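Local coordinates for protein transcriptional regulator, MerR family (Bacillus thuringiensis serovar konkukian, PDB 3GPV) that probably binds DNA as a dimeric transcription factor of the MerR family, joining a helix-turn-helix region to a long helix, at residues D37-L45 / I76-M87. Residues are numbered along the deposited sequence; the frame is centred on the assembly and turned at random.
Sequences DKQGLFPFL and IQKIKQFIDWSM
Leu41 meets the helix 76-87 with one branch: its CD2 lies 3.5 Å from Lys80 CA and touches Lys80 CB, and the Leu41 and Ile83 side chains cross at about a right angle. CG sits beside the backbone N of Leu41 (chi1 -60°), and the end of the side chain thereby comes nearer the helix than its first bond alone would take it. The pair is tight, Leu41 CD2 being 3.2 Å from Ile83 CD1, closer than usual van der Waals contact. Ile83 is branched at CB, and its two branches meet different residues: CD1 lies against Leu41, while CG2 stands 3.5 Å from Pro43 CD and 4.1 Å from Phe44 CE2, at the ring edge. Next turn along, selenomethionine Met87 is bent at chi2 and chi3, with SE 4.0 Å from Phe44 CB and its methyl CE near Phe44 CD2.

Within the MerR-type helix-turn-helix region, the contact joins the end of helix 30-38 and its following loop to helix 76-88. Gly40, with positive phi (65°), ends helix 30-38 in a Schellman motif, a place that suits a residue with no side chain to strain; Leu41 follows directly, its side-chain end reaching helix 76-88. At the other end, Ile76 CG2 lies against the bent side chain of Gln39, whose amide oxygen OE1 is 3.5 Å away. Lys80 lays its aliphatic portion over the turn, CD 3.3 Å from Gln39 O; a long flexible chain suits this exposed border. The carbonyls Gln39 O and Leu41 O are buried here without a polar partner. A type I turn from Phe42 to Leu45 places Pro43 and Phe44 along the helix. Behind these residues, Ile83, and Ile79 one turn before it, pack on Ile66 of helix 57-70, and Tyr62 from that helix stacks on the Phe44 ring and touches Met87.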
loop_
_atom_site.group_PDB
_atom_site.type_symbol
_atom_site.label_atom_id
_atom_site.label_comp_id
_atom_site.label_asym_id
_atom_site.label_seq_id
_atom_site.Cartn_x
_atom_site.Cartn_y
_atom_site.Cartn_z
ATOM N N ASP B 37 1.084 -19.505 -3.539
ATOM C CA ASP B 37 1.542 -20.872 -3.726
ATOM C C ASP B 37 2.481 -20.915 -4.923
ATOM O O ASP B 37 3.583 -21.449 -4.834
ATOM C CB ASP B 37 0.358 -21.802 -3.972
ATOM C CG ASP B 37 0.620 -23.210 -3.485
ATOM O OD1 ASP B 37 1.752 -23.706 -3.657
ATOM O OD2 ASP B 37 -0.309 -23.827 -2.934
ATOM N N LYS B 38 2.043 -20.346 -6.042
ATOM C CA LYS B 38 2.859 -20.327 -7.250
ATOM C C LYS B 38 4.158 -19.577 -7.000
ATOM O O LYS B 38 5.203 -19.945 -7.533
ATOM C CB LYS B 38 2.107 -19.662 -8.405
ATOM C CG LYS B 38 0.830 -20.364 -8.814
ATOM C CD LYS B 38 0.211 -19.704 -10.036
ATOM C CE LYS B 38 -1.152 -20.298 -10.371
ATOM N NZ LYS B 38 -2.159 -20.035 -9.306
ATOM N N GLN B 39 4.087 -18.518 -6.198
ATOM C CA GLN B 39 5.275 -17.736 -5.875
ATOM C C GLN B 39 6.196 -18.547 -4.965
ATOM O O GLN B 39 7.257 -18.077 -4.556
ATOM C CB GLN B 39 4.881 -16.426 -5.194
ATOM C CG GLN B 39 4.104 -15.473 -6.090
ATOM C CD GLN B 39 4.908 -15.000 -7.290
ATOM O OE1 GLN B 39 5.946 -14.349 -7.143
ATOM N NE2 GLN B 39 4.428 -15.324 -8.488
ATOM N N GLY B 40 5.773 -19.771 -4.661
ATOM C CA GLY B 40 6.555 -20.663 -3.827
ATOM C C GLY B 40 6.746 -20.196 -2.400
ATOM O O GLY B 40 7.859 -20.234 -1.879
ATOM N N LEU B 41 5.661 -19.773 -1.760
ATOM C CA LEU B 41 5.733 -19.286 -0.387
ATOM C C LEU B 41 5.267 -20.318 0.644
ATOM O O LEU B 41 5.375 -20.095 1.851
ATOM C CB LEU B 41 4.911 -17.994 -0.247
ATOM C CG LEU B 41 5.322 -16.795 -1.121
ATOM C CD1 LEU B 41 4.495 -15.567 -0.756
ATOM C CD2 LEU B 41 6.800 -16.500 -0.934
ATOM N N PHE B 42 4.762 -21.453 0.172
ATOM C CA PHE B 42 4.288 -22.495 1.075
ATOM C C PHE B 42 5.050 -23.811 0.924
ATOM O O PHE B 42 4.444 -24.854 0.692
ATOM C CB PHE B 42 2.799 -22.780 0.842
ATOM C CG PHE B 42 1.925 -21.560 0.854
ATOM C CD1 PHE B 42 2.066 -20.588 1.841
ATOM C CD2 PHE B 42 0.918 -21.410 -0.098
ATOM C CE1 PHE B 42 1.214 -19.487 1.883
ATOM C CE2 PHE B 42 0.060 -20.315 -0.068
ATOM C CZ PHE B 42 0.207 -19.352 0.925
ATOM N N PRO B 43 6.385 -23.785 1.057
ATOM C CA PRO B 43 7.144 -25.032 0.919
ATOM C C PRO B 43 6.885 -25.962 2.096
ATOM O O PRO B 43 7.215 -27.144 2.054
ATOM C CB PRO B 43 8.600 -24.556 0.886
ATOM C CG PRO B 43 8.501 -23.125 0.424
ATOM C CD PRO B 43 7.294 -22.634 1.168
ATOM N N PHE B 44 6.278 -25.410 3.139
ATOM C CA PHE B 44 5.987 -26.139 4.369
ATOM C C PHE B 44 4.626 -26.823 4.422
ATOM O O PHE B 44 4.231 -27.341 5.463
ATOM C CB PHE B 44 6.096 -25.167 5.533
ATOM C CG PHE B 44 5.390 -23.869 5.286
ATOM C CD1 PHE B 44 4.010 -23.782 5.378
ATOM C CD2 PHE B 44 6.109 -22.737 4.920
ATOM C CE1 PHE B 44 3.354 -22.587 5.106
ATOM C CE2 PHE B 44 5.462 -21.539 4.646
ATOM C CZ PHE B 44 4.086 -21.462 4.740
ATOM N N LEU B 45 3.906 -26.824 3.311
ATOM C CA LEU B 45 2.594 -27.445 3.290
ATOM C C LEU B 45 2.668 -28.970 3.332
ATOM O O LEU B 45 3.460 -29.588 2.622
ATOM C CB LEU B 45 1.826 -26.971 2.060
ATOM C CG LEU B 45 0.570 -26.145 2.354
ATOM C CD1 LEU B 45 0.781 -25.259 3.579
ATOM C CD2 LEU B 45 0.228 -25.330 1.129
ATOM N N ILE B 76 7.802 -9.509 -2.867
ATOM C CA ILE B 76 7.546 -10.940 -2.878
ATOM C C ILE B 76 8.827 -11.776 -2.819
ATOM O O ILE B 76 8.863 -12.816 -2.168
ATOM C CB ILE B 76 6.760 -11.359 -4.141
ATOM C CG1 ILE B 76 5.471 -10.533 -4.276
ATOM C CG2 ILE B 76 6.423 -12.833 -4.067
ATOM C CD1 ILE B 76 5.669 -9.108 -4.796
ATOM N N GLN B 77 9.875 -11.321 -3.497
ATOM C CA GLN B 77 11.128 -12.063 -3.526
ATOM C C GLN B 77 11.794 -12.149 -2.159
ATOM O O GLN B 77 12.403 -13.163 -1.823
ATOM C CB GLN B 77 12.093 -11.440 -4.544
ATOM C CG GLN B 77 12.738 -10.127 -4.117
ATOM C CD GLN B 77 14.256 -10.233 -3.998
ATOM O OE1 GLN B 77 14.944 -10.591 -4.957
ATOM N NE2 GLN B 77 14.781 -9.916 -2.818
ATOM N N LYS B 78 11.679 -11.084 -1.374
ATOM C CA LYS B 78 12.268 -11.060 -0.043
ATOM C C LYS B 78 11.443 -11.917 0.906
ATOM O O LYS B 78 11.978 -12.549 1.811
ATOM C CB LYS B 78 12.352 -9.624 0.474
ATOM C CG LYS B 78 13.305 -8.751 -0.330
ATOM C CD LYS B 78 13.283 -7.306 0.144
ATOM C CE LYS B 78 14.189 -6.434 -0.710
ATOM N NZ LYS B 78 14.137 -5.008 -0.295
ATOM N N ILE B 79 10.133 -11.948 0.698
ATOM C CA ILE B 79 9.279 -12.758 1.551
ATOM C C ILE B 79 9.632 -14.224 1.325
ATOM O O ILE B 79 9.675 -15.012 2.268
ATOM C CB ILE B 79 7.794 -12.537 1.224
ATOM C CG1 ILE B 79 7.423 -11.078 1.481
ATOM C CG2 ILE B 79 6.938 -13.438 2.078
ATOM C CD1 ILE B 79 6.075 -10.671 0.927
ATOM N N LYS B 80 9.891 -14.583 0.071
ATOM C CA LYS B 80 10.242 -15.959 -0.256
ATOM C C LYS B 80 11.592 -16.277 0.366
ATOM O O LYS B 80 11.820 -17.381 0.853
ATOM C CB LYS B 80 10.295 -16.161 -1.773
ATOM C CG LYS B 80 10.615 -17.590 -2.187
ATOM C CD LYS B 80 10.396 -17.819 -3.676
ATOM C CE LYS B 80 11.277 -16.910 -4.534
ATOM N NZ LYS B 80 11.044 -17.113 -6.003
ATOM N N GLN B 81 12.478 -15.287 0.355
ATOM C CA GLN B 81 13.808 -15.434 0.921
ATOM C C GLN B 81 13.678 -15.677 2.417
ATOM O O GLN B 81 14.456 -16.430 3.012
ATOM C CB GLN B 81 14.619 -14.170 0.660
ATOM C CG GLN B 81 16.071 -14.266 1.048
ATOM C CD GLN B 81 16.896 -13.164 0.416
ATOM O OE1 GLN B 81 16.654 -11.979 0.647
ATOM N NE2 GLN B 81 17.874 -13.550 -0.394
ATOM N N PHE B 82 12.680 -15.036 3.018
ATOM C CA PHE B 82 12.422 -15.182 4.446
ATOM C C PHE B 82 11.963 -16.610 4.731
ATOM O O PHE B 82 12.369 -17.230 5.712
ATOM C CB PHE B 82 11.334 -14.203 4.890
ATOM C CG PHE B 82 10.781 -14.494 6.253
ATOM C CD1 PHE B 82 11.528 -14.225 7.392
ATOM C CD2 PHE B 82 9.527 -15.071 6.399
ATOM C CE1 PHE B 82 11.038 -14.528 8.664
ATOM C CE2 PHE B 82 9.028 -15.379 7.661
ATOM C CZ PHE B 82 9.787 -15.106 8.798
ATOM N N ILE B 83 11.101 -17.115 3.859
ATOM C CA ILE B 83 10.560 -18.455 3.988
ATOM C C ILE B 83 11.645 -19.503 3.795
ATOM O O ILE B 83 11.744 -20.452 4.572
ATOM C CB ILE B 83 9.461 -18.676 2.949
ATOM C CG1 ILE B 83 8.318 -17.701 3.216
ATOM C CG2 ILE B 83 8.971 -20.109 2.991
ATOM C CD1 ILE B 83 7.321 -17.619 2.066
ATOM N N ASP B 84 12.455 -19.329 2.757
ATOM C CA ASP B 84 13.530 -20.270 2.482
ATOM C C ASP B 84 14.496 -20.318 3.654
ATOM O O ASP B 84 14.941 -21.393 4.047
ATOM C CB ASP B 84 14.270 -19.889 1.198
ATOM C CG ASP B 84 13.410 -20.056 -0.041
ATOM O OD1 ASP B 84 12.610 -21.013 -0.086
ATOM O OD2 ASP B 84 13.539 -19.240 -0.975
ATOM N N TRP B 85 14.817 -19.155 4.215
ATOM C CA TRP B 85 15.716 -19.100 5.364
ATOM C C TRP B 85 15.098 -19.801 6.564
ATOM O O TRP B 85 15.787 -20.516 7.287
ATOM C CB TRP B 85 16.035 -17.654 5.758
ATOM C CG TRP B 85 17.051 -16.981 4.899
ATOM C CD1 TRP B 85 18.014 -17.579 4.151
ATOM C CD2 TRP B 85 17.245 -15.569 4.750
ATOM N NE1 TRP B 85 18.801 -16.634 3.543
ATOM C CE2 TRP B 85 18.351 -15.389 3.893
ATOM C CE3 TRP B 85 16.591 -14.439 5.260
ATOM C CZ2 TRP B 85 18.823 -14.120 3.532
ATOM C CZ3 TRP B 85 17.060 -13.174 4.902
ATOM C CH2 TRP B 85 18.166 -13.028 4.045
ATOM N N SER B 86 13.803 -19.581 6.784
ATOM C CA SER B 86 13.110 -20.215 7.900
ATOM C C SER B 86 13.176 -21.727 7.735
ATOM O O SER B 86 13.261 -22.461 8.709
ATOM C CB SER B 86 11.645 -19.763 7.949
ATOM O OG SER B 86 11.550 -18.365 8.148
HETATM N N MSE B 87 13.158 -22.181 6.488
HETATM C CA MSE B 87 13.197 -23.615 6.186
HETATM C C MSE B 87 14.596 -24.214 6.426
HETATM O O MSE B 87 14.729 -25.362 6.846
HETATM C CB MSE B 87 12.778 -23.858 4.732
HETATM C CG MSE B 87 11.333 -23.477 4.396
HETATM SE SE MSE B 87 10.052 -24.558 5.298
HETATM C CE MSE B 87 9.657 -23.462 6.874
#